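PDB 3BY8: sensor protein dcuS from Escherichia coli, which senses C4-dicarboxylates such as fumarate in the periplasm and, as a membrane-bound histidine kinase, activates the response regulator DcuR by phosphorylation. Local coordinates for residues F58-S70 with Q79-N91. Residues are numbered along the deposited sequence; the frame is centred on the assembly and turned at random.
Sequences FIVVTDMQSLRYS and QPFKGDDILKALN. With LMR ((2S)-2-hydroxybutanedioic acid), chain B.
Leu67 and Pro80 form a single beta bridge, their CA atoms 4.4 Å apart, closed by two backbone hydrogen bonds: Phe81 N to Ser66 O at 2.9 Å and Arg68 N to Gln79 O at 3.0 Å. Ahead of the bridge, Asp63 to Ser66 form a type I turn. Asp63 OD1 accepts from Gln65 N, an Asx turn, and from Leu67 N on the opposite face of its carboxylate plane. Water 1 ties Ser66 OG to Phe81 O. At the turn, Leu90 CD2 packs against the carbonyl oxygens of Asp63 and Met64, and the bent Met64 side chain brings CE to Leu90 O.

The bridge lies in the periplasmic Cache-type sensor domain, beside its malate site, where strand 58-63 edges an antiparallel sheet. Arg68, extended from CG to NE, meets one malate carboxylate side-on: NE donates to O1A at 2.8 Å (165°) and NH2 to O1B at 2.7 Å. The Pro80 carbonyl and Phe81 CA lie over one guanidinium face, and water 2 links NH1 to Gln79 OE1. A lysine in its place, with a single terminal nitrogen, would probably lose this paired grip, leaving O1A without the bond from NE. Lys82 binds the ligand through its backbone: its N donates to O1B, and its O accepts from hydroxyl O2. With CG anti to the backbone N (chi1 -173°), the Phe81 ring turns one face to the ligand, CE2 3.4 Å from malate C1; Ile86 CD1 backs the other face and Val60 CG1 abuts the edge. Phe58 sets its ring face against malate C3, while His71 and Arg108 add further hydrogen bonds.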
ATOM      1  N   PHE A  58       7.385  -1.073   0.596  1.00 13.91           N
ATOM      2  CA  PHE A  58       6.371  -2.086   0.397  1.00 15.71           C
ATOM      3  C   PHE A  58       5.129  -1.523  -0.281  1.00 11.52           C
ATOM      4  O   PHE A  58       4.844  -0.351  -0.184  1.00 13.62           O
ATOM      5  CB  PHE A  58       5.930  -2.696   1.743  1.00 14.81           C
ATOM      6  CG  PHE A  58       5.089  -1.772   2.623  1.00 15.14           C
ATOM      7  CD1 PHE A  58       3.715  -1.601   2.400  1.00 14.88           C
ATOM      8  CD2 PHE A  58       5.666  -1.135   3.729  1.00 14.00           C
ATOM      9  CE1 PHE A  58       2.936  -0.812   3.272  1.00 12.16           C
ATOM     10  CE2 PHE A  58       4.883  -0.344   4.610  1.00 13.06           C
ATOM     11  CZ  PHE A  58       3.518  -0.186   4.381  1.00 12.25           C
ATOM     12  N   ILE A  59       4.442  -2.402  -1.007  1.00 13.64           N
ATOM     13  CA  ILE A  59       3.157  -2.066  -1.624  1.00 11.87           C
ATOM     14  C   ILE A  59       2.246  -3.229  -1.259  1.00 11.81           C
ATOM     15  O   ILE A  59       2.383  -4.346  -1.768  1.00 13.22           O
ATOM     16  CB  ILE A  59       3.239  -1.920  -3.159  1.00 11.58           C
ATOM     17  CG1 ILE A  59       4.114  -0.719  -3.526  1.00 12.99           C
ATOM     18  CG2 ILE A  59       1.809  -1.746  -3.700  1.00 13.18           C
ATOM     19  CD1 ILE A  59       4.147  -0.435  -5.043  1.00 14.09           C
ATOM     20  N   VAL A  60       1.334  -2.978  -0.318  1.00 11.41           N
ATOM     21  CA  VAL A  60       0.424  -3.979   0.182  1.00 10.73           C
ATOM     22  C   VAL A  60      -1.041  -3.636  -0.137  1.00 12.87           C
ATOM     23  O   VAL A  60      -1.582  -2.658   0.350  1.00 11.09           O
ATOM     24  CB  VAL A  60       0.596  -4.094   1.720  1.00 10.42           C
ATOM     25  CG1 VAL A  60      -0.521  -4.933   2.352  1.00 11.48           C
ATOM     26  CG2 VAL A  60       1.959  -4.709   2.014  1.00 12.61           C
ATOM     27  N   VAL A  61      -1.669  -4.457  -0.975  1.00 14.12           N
ATOM     28  CA  VAL A  61      -3.067  -4.278  -1.337  1.00 14.21           C
ATOM     29  C   VAL A  61      -3.865  -5.154  -0.394  1.00 13.26           C
ATOM     30  O   VAL A  61      -3.461  -6.285  -0.145  1.00 16.51           O
ATOM     31  CB  VAL A  61      -3.306  -4.786  -2.761  1.00 15.27           C
ATOM     32  CG1 VAL A  61      -4.803  -4.816  -3.088  1.00 16.44           C
ATOM     33  CG2 VAL A  61      -2.573  -3.919  -3.709  1.00 15.85           C
ATOM     34  N   THR A  62      -4.953  -4.638   0.171  1.00 13.01           N
ATOM     35  CA  THR A  62      -5.806  -5.440   1.039  1.00 12.80           C
ATOM     36  C   THR A  62      -7.267  -5.349   0.612  1.00 15.12           C
ATOM     37  O   THR A  62      -7.654  -4.454  -0.170  1.00 13.89           O
ATOM     38  CB  THR A  62      -5.784  -4.992   2.524  1.00 15.37           C
ATOM     39  OG1 THR A  62      -6.622  -3.843   2.712  1.00 14.15           O
ATOM     40  CG2 THR A  62      -4.379  -4.671   2.965  1.00 15.02           C
ATOM     41  N   ASP A  63      -8.066  -6.301   1.106  1.00 16.37           N
ATOM     42  CA  ASP A  63      -9.507  -6.248   0.896  1.00 15.95           C
ATOM     43  C   ASP A  63     -10.115  -5.433   2.064  1.00 17.06           C
ATOM     44  O   ASP A  63      -9.363  -4.829   2.883  1.00 15.08           O
ATOM     45  CB  ASP A  63     -10.136  -7.659   0.822  1.00 17.52           C
ATOM     46  CG  ASP A  63      -9.888  -8.502   2.061  1.00 19.78           C
ATOM     47  OD1 ASP A  63      -9.701  -7.981   3.193  1.00 18.78           O
ATOM     48  OD2 ASP A  63      -9.942  -9.739   1.881  1.00 23.66           O
ATOM     49  N   MET A  64     -11.452  -5.417   2.178  1.00 15.20           N
ATOM     50  CA  MET A  64     -12.114  -4.629   3.215  1.00 16.56           C
ATOM     51  C   MET A  64     -12.013  -5.164   4.652  1.00 14.89           C
ATOM     52  O   MET A  64     -12.411  -4.497   5.599  1.00 16.29           O
ATOM     53  CB  MET A  64     -13.580  -4.387   2.821  1.00 17.62           C
ATOM     54  CG  MET A  64     -13.697  -3.514   1.558  1.00 16.65           C
ATOM     55  SD  MET A  64     -12.891  -1.864   1.698  1.00 15.07           S
ATOM     56  CE  MET A  64     -13.776  -1.146   3.152  1.00 16.21           C
ATOM     57  N   GLN A  65     -11.455  -6.353   4.793  1.00 15.46           N
ATOM     58  CA  GLN A  65     -11.246  -6.930   6.113  1.00 16.27           C
ATOM     59  C   GLN A  65      -9.758  -6.810   6.468  1.00 18.10           C
ATOM     60  O   GLN A  65      -9.323  -7.294   7.509  1.00 19.27           O
ATOM     61  CB  GLN A  65     -11.662  -8.405   6.122  1.00 18.82           C
ATOM     62  CG  GLN A  65     -13.184  -8.627   6.088  1.00 21.21           C
ATOM     63  CD  GLN A  65     -13.835  -8.190   4.795  1.00 24.02           C
ATOM     64  OE1 GLN A  65     -13.522  -8.707   3.722  1.00 26.53           O
ATOM     65  NE2 GLN A  65     -14.751  -7.235   4.890  1.00 23.07           N
ATOM     66  N   SER A  66      -9.004  -6.169   5.573  1.00 18.19           N
ATOM     67  CA  SER A  66      -7.568  -5.940   5.716  1.00 19.47           C
ATOM     68  C   SER A  66      -6.650  -7.120   5.344  1.00 19.78           C
ATOM     69  O   SER A  66      -5.448  -7.091   5.629  1.00 17.96           O
ATOM     70  CB  SER A  66      -7.247  -5.412   7.120  1.00 19.88           C
ATOM     71  OG  SER A  66      -6.969  -6.441   8.045  1.00 22.43           O
ATOM     72  N   LEU A  67      -7.203  -8.161   4.714  1.00 19.02           N
ATOM     73  CA  LEU A  67      -6.374  -9.295   4.276  1.00 19.21           C
ATOM     74  C   LEU A  67      -5.459  -8.879   3.150  1.00 18.69           C
ATOM     75  O   LEU A  67      -5.912  -8.264   2.179  1.00 18.66           O
ATOM     76  CB  LEU A  67      -7.221 -10.450   3.763  1.00 24.38           C
ATOM     77  CG  LEU A  67      -7.948 -11.292   4.775  1.00 25.25           C
ATOM     78  CD1 LEU A  67      -8.403 -12.542   4.033  1.00 24.16           C
ATOM     79  CD2 LEU A  67      -7.037 -11.646   5.959  1.00 23.93           C
ATOM     80  N   ARG A  68      -4.185  -9.252   3.232  1.00 17.60           N
ATOM     81  CA  ARG A  68      -3.216  -8.862   2.220  1.00 18.27           C
ATOM     82  C   ARG A  68      -3.235  -9.635   0.921  1.00 19.02           C
ATOM     83  O   ARG A  68      -3.347 -10.872   0.936  1.00 21.31           O
ATOM     84  CB  ARG A  68      -1.793  -8.980   2.766  1.00 16.45           C
ATOM     85  CG  ARG A  68      -1.503  -8.241   4.059  1.00 17.63           C
ATOM     86  CD  ARG A  68      -0.013  -8.259   4.231  1.00 15.10           C
ATOM     87  NE  ARG A  68       0.440  -7.810   5.547  1.00 14.90           N
ATOM     88  CZ  ARG A  68       0.424  -8.565   6.645  1.00 15.38           C
ATOM     89  NH1 ARG A  68      -0.042  -9.815   6.609  1.00 17.84           N
ATOM     90  NH2 ARG A  68       0.926  -8.104   7.784  1.00 16.48           N
ATOM     91  N   TYR A  69      -3.112  -8.905  -0.183  1.00 18.97           N
ATOM     92  CA  TYR A  69      -3.019  -9.489  -1.513  1.00 18.23           C
ATOM     93  C   TYR A  69      -1.592  -9.393  -2.063  1.00 20.43           C
ATOM     94  O   TYR A  69      -1.278  -9.921  -3.127  1.00 20.97           O
ATOM     95  CB  TYR A  69      -4.002  -8.809  -2.449  1.00 22.53           C
ATOM     96  CG  TYR A  69      -5.342  -9.464  -2.399  1.00 21.83           C
ATOM     97  CD1 TYR A  69      -6.121  -9.445  -1.241  1.00 22.89           C
ATOM     98  CD2 TYR A  69      -5.819 -10.163  -3.509  1.00 27.42           C
ATOM     99  CE1 TYR A  69      -7.341 -10.110  -1.192  1.00 28.30           C
ATOM    100  CE2 TYR A  69      -7.023 -10.822  -3.471  1.00 27.38           C
ATOM    101  CZ  TYR A  69      -7.781 -10.796  -2.320  1.00 28.02           C
ATOM    102  OH  TYR A  69      -8.984 -11.455  -2.314  1.00 31.22           O
ATOM    103  N   SER A  70      -0.727  -8.691  -1.334  1.00 16.20           N
ATOM    104  CA  SER A  70       0.665  -8.528  -1.712  1.00 15.84           C
ATOM    105  C   SER A  70       1.464  -8.098  -0.487  1.00 17.03           C
ATOM    106  O   SER A  70       0.892  -7.554   0.472  1.00 17.13           O
ATOM    107  CB  SER A  70       0.828  -7.476  -2.809  1.00 18.37           C
ATOM    108  OG  SER A  70       0.369  -6.194  -2.398  1.00 14.07           O
ATOM    109  N   GLN A  79      -2.960 -12.937   5.136  1.00 20.99           N
ATOM    110  CA  GLN A  79      -3.065 -12.662   6.559  1.00 21.87           C
ATOM    111  C   GLN A  79      -3.448 -11.191   6.754  1.00 18.44           C
ATOM    112  O   GLN A  79      -3.289 -10.375   5.828  1.00 19.28           O
ATOM    113  CB  GLN A  79      -1.745 -12.993   7.264  1.00 23.12           C
ATOM    114  CG  GLN A  79      -1.363 -14.466   7.045  1.00 27.11           C
ATOM    115  CD  GLN A  79      -0.053 -14.869   7.676  1.00 32.10           C
ATOM    116  OE1 GLN A  79       0.909 -14.100   7.683  1.00 32.51           O
ATOM    117  NE2 GLN A  79       0.004 -16.098   8.194  1.00 32.08           N
ATOM    118  N   PRO A  80      -3.956 -10.833   7.942  1.00 20.63           N
ATOM    119  CA  PRO A  80      -4.354  -9.451   8.204  1.00 19.64           C
ATOM    120  C   PRO A  80      -3.215  -8.458   8.267  1.00 16.51           C
ATOM    121  O   PRO A  80      -2.138  -8.727   8.819  1.00 17.41           O
ATOM    122  CB  PRO A  80      -5.065  -9.518   9.556  1.00 19.79           C
ATOM    123  CG  PRO A  80      -5.412 -10.971   9.731  1.00 26.36           C
ATOM    124  CD  PRO A  80      -4.260 -11.691   9.101  1.00 21.66           C
ATOM    125  N   PHE A  81      -3.485  -7.290   7.696  1.00 14.00           N
ATOM    126  CA  PHE A  81      -2.542  -6.178   7.722  1.00 13.30           C
ATOM    127  C   PHE A  81      -2.175  -5.844   9.177  1.00 15.26           C
ATOM    128  O   PHE A  81      -3.021  -5.941  10.071  1.00 16.74           O
ATOM    129  CB  PHE A  81      -3.222  -4.976   7.082  1.00 12.93           C
ATOM    130  CG  PHE A  81      -2.309  -3.790   6.890  1.00 11.53           C
ATOM    131  CD1 PHE A  81      -2.186  -2.807   7.864  1.00 11.83           C
ATOM    132  CD2 PHE A  81      -1.531  -3.679   5.729  1.00 12.37           C
ATOM    133  CE1 PHE A  81      -1.321  -1.736   7.701  1.00 12.01           C
ATOM    134  CE2 PHE A  81      -0.653  -2.603   5.553  1.00 11.86           C
ATOM    135  CZ  PHE A  81      -0.539  -1.637   6.520  1.00 12.26           C
ATOM    136  N   LYS A  82      -0.927  -5.461   9.410  1.00 13.54           N
ATOM    137  CA  LYS A  82      -0.496  -5.063  10.740  1.00 13.95           C
ATOM    138  C   LYS A  82      -0.257  -3.557  10.763  1.00 14.01           C
ATOM    139  O   LYS A  82       0.595  -3.052  10.044  1.00 14.19           O
ATOM    140  CB  LYS A  82       0.789  -5.794  11.156  1.00 14.73           C
ATOM    141  CG  LYS A  82       1.263  -5.338  12.533  1.00 17.82           C
ATOM    142  CD  LYS A  82       2.599  -5.935  12.931  1.00 27.07           C
ATOM    143  CE  LYS A  82       2.450  -7.326  13.490  1.00 30.70           C
ATOM    144  NZ  LYS A  82       3.767  -7.806  14.016  1.00 35.51           N
ATOM    145  N   GLY A  83      -1.025  -2.848  11.585  1.00 13.01           N
ATOM    146  CA  GLY A  83      -0.897  -1.409  11.702  1.00 11.18           C
ATOM    147  C   GLY A  83      -2.259  -0.753  11.761  1.00 11.30           C
ATOM    148  O   GLY A  83      -3.088  -0.961  10.849  1.00 14.36           O
ATOM    149  N   ASP A  84      -2.508   0.047  12.801  1.00 10.86           N
ATOM    150  CA  ASP A  84      -3.803   0.706  12.914  1.00 13.03           C
ATOM    151  C   ASP A  84      -3.982   1.850  11.926  1.00 12.22           C
ATOM    152  O   ASP A  84      -5.091   2.395  11.757  1.00 11.38           O
ATOM    153  CB  ASP A  84      -4.019   1.206  14.344  1.00 14.97           C
ATOM    154  CG  ASP A  84      -4.271   0.063  15.311  1.00 20.29           C
ATOM    155  OD1 ASP A  84      -4.676  -1.035  14.852  1.00 21.41           O
ATOM    156  OD2 ASP A  84      -4.064   0.284  16.526  1.00 27.34           O
ATOM    157  N   ASP A  85      -2.899   2.199  11.230  1.00 11.30           N
ATOM    158  CA  ASP A  85      -2.999   3.278  10.271  1.00 11.30           C
ATOM    159  C   ASP A  85      -3.808   2.955   9.024  1.00 11.01           C
ATOM    160  O   ASP A  85      -4.194   3.866   8.304  1.00 11.78           O
ATOM    161  CB  ASP A  85      -1.617   3.893   9.938  1.00 12.25           C
ATOM    162  CG  ASP A  85      -0.484   2.867   9.732  1.00 11.38           C
ATOM    163  OD1 ASP A  85      -0.525   1.708  10.193  1.00 11.04           O
ATOM    164  OD2 ASP A  85       0.517   3.288   9.115  1.00 10.89           O
ATOM    165  N   ILE A  86      -4.128   1.680   8.820  1.00 11.10           N
ATOM    166  CA  ILE A  86      -4.985   1.314   7.698  1.00 11.44           C
ATOM    167  C   ILE A  86      -6.466   1.589   8.010  1.00 11.97           C
ATOM    168  O   ILE A  86      -7.296   1.694   7.104  1.00 12.16           O
ATOM    169  CB  ILE A  86      -4.840  -0.191   7.345  1.00 11.43           C
ATOM    170  CG1 ILE A  86      -5.505  -0.477   5.993  1.00 10.58           C
ATOM    171  CG2 ILE A  86      -5.460  -1.075   8.456  1.00 11.82           C
ATOM    172  CD1 ILE A  86      -5.120  -1.819   5.386  1.00 13.27           C
ATOM    173  N   LEU A  87      -6.802   1.720   9.295  1.00 11.25           N
ATOM    174  CA  LEU A  87      -8.215   1.861   9.638  1.00 14.14           C
ATOM    175  C   LEU A  87      -8.944   3.028   8.982  1.00 12.99           C
ATOM    176  O   LEU A  87     -10.060   2.845   8.487  1.00 13.16           O
ATOM    177  CB  LEU A  87      -8.391   1.871  11.165  1.00 13.10           C
ATOM    178  CG  LEU A  87      -7.929   0.575  11.823  1.00 13.36           C
ATOM    179  CD1 LEU A  87      -7.818   0.792  13.341  1.00 13.30           C
ATOM    180  CD2 LEU A  87      -8.875  -0.561  11.479  1.00 16.58           C
ATOM    181  N   LYS A  88      -8.344   4.217   8.946  1.00 12.97           N
ATOM    182  CA  LYS A  88      -9.021   5.328   8.283  1.00 13.41           C
ATOM    183  C   LYS A  88      -9.321   4.982   6.808  1.00 12.62           C
ATOM    184  O   LYS A  88     -10.378   5.319   6.278  1.00 14.00           O
ATOM    185  CB  LYS A  88      -8.154   6.595   8.343  1.00 16.14           C
ATOM    186  CG  LYS A  88      -8.232   7.353   9.661  1.00 22.32           C
ATOM    187  CD  LYS A  88      -7.379   8.627   9.635  1.00 26.45           C
ATOM    188  CE  LYS A  88      -7.829   9.583   8.545  1.00 31.77           C
ATOM    189  NZ  LYS A  88      -7.061  10.874   8.548  1.00 36.47           N
ATOM    190  N   ALA A  89      -8.379   4.304   6.154  1.00 11.95           N
ATOM    191  CA  ALA A  89      -8.537   3.957   4.756  1.00 13.28           C
ATOM    192  C   ALA A  89      -9.634   2.940   4.515  1.00 10.97           C
ATOM    193  O   ALA A  89     -10.222   2.936   3.421  1.00 12.38           O
ATOM    194  CB  ALA A  89      -7.199   3.480   4.180  1.00 12.74           C
ATOM    195  N   LEU A  90      -9.951   2.106   5.519  1.00 11.57           N
ATOM    196  CA  LEU A  90     -11.025   1.128   5.388  1.00 11.05           C
ATOM    197  C   LEU A  90     -12.387   1.829   5.515  1.00 12.23           C
ATOM    198  O   LEU A  90     -13.411   1.178   5.373  1.00 13.98           O
ATOM    199  CB  LEU A  90     -10.869   0.041   6.448  1.00 13.89           C
ATOM    200  CG  LEU A  90      -9.711  -0.903   6.107  1.00 11.10           C
ATOM    201  CD1 LEU A  90      -9.395  -1.731   7.349  1.00 13.54           C
ATOM    202  CD2 LEU A  90     -10.067  -1.789   4.914  1.00 11.77           C
ATOM    203  N   ASN A  91     -12.360   3.142   5.749  1.00 12.65           N
ATOM    204  CA  ASN A  91     -13.579   3.957   5.833  1.00 12.89           C
ATOM    205  C   ASN A  91     -13.587   5.023   4.754  1.00 16.45           C
ATOM    206  O   ASN A  91     -14.187   6.085   4.908  1.00 17.16           O
ATOM    207  CB  ASN A  91     -13.697   4.610   7.203  1.00 14.62           C
ATOM    208  CG  ASN A  91     -13.894   3.595   8.302  1.00 14.47           C
ATOM    209  OD1 ASN A  91     -15.020   3.149   8.558  1.00 16.96           O
ATOM    210  ND2 ASN A  91     -12.814   3.195   8.945  1.00 14.81           N
TER
HETATM  211  C1  LMR B   1       1.718  -4.825   6.645  1.00 14.13           C
HETATM  212  O1A LMR B   1       1.777  -5.394   5.586  1.00 13.75           O
HETATM  213  O1B LMR B   1       1.294  -5.425   7.655  1.00 14.45           O
HETATM  214  C2  LMR B   1       2.505  -3.558   6.781  1.00 13.78           C
HETATM  215  O2  LMR B   1       2.542  -3.090   8.199  1.00 13.56           O
HETATM  216  C3  LMR B   1       3.878  -3.618   6.084  1.00 13.25           C
HETATM  217  C4  LMR B   1       4.897  -4.305   7.015  1.00 12.93           C
HETATM  218  O4A LMR B   1       4.815  -5.519   7.196  1.00 14.28           O
HETATM  219  O4B LMR B   1       5.754  -3.606   7.631  1.00 12.91           O
HETATM  220  O   HOH W   1      -5.580  -5.107  10.159  1.00 29.32           O
HETATM  221  O   HOH W   2       1.299 -11.695   8.490  1.00 33.96           O
HETATM  222  O   HOH W   3      -0.340 -10.254   9.798  1.00 49.48           O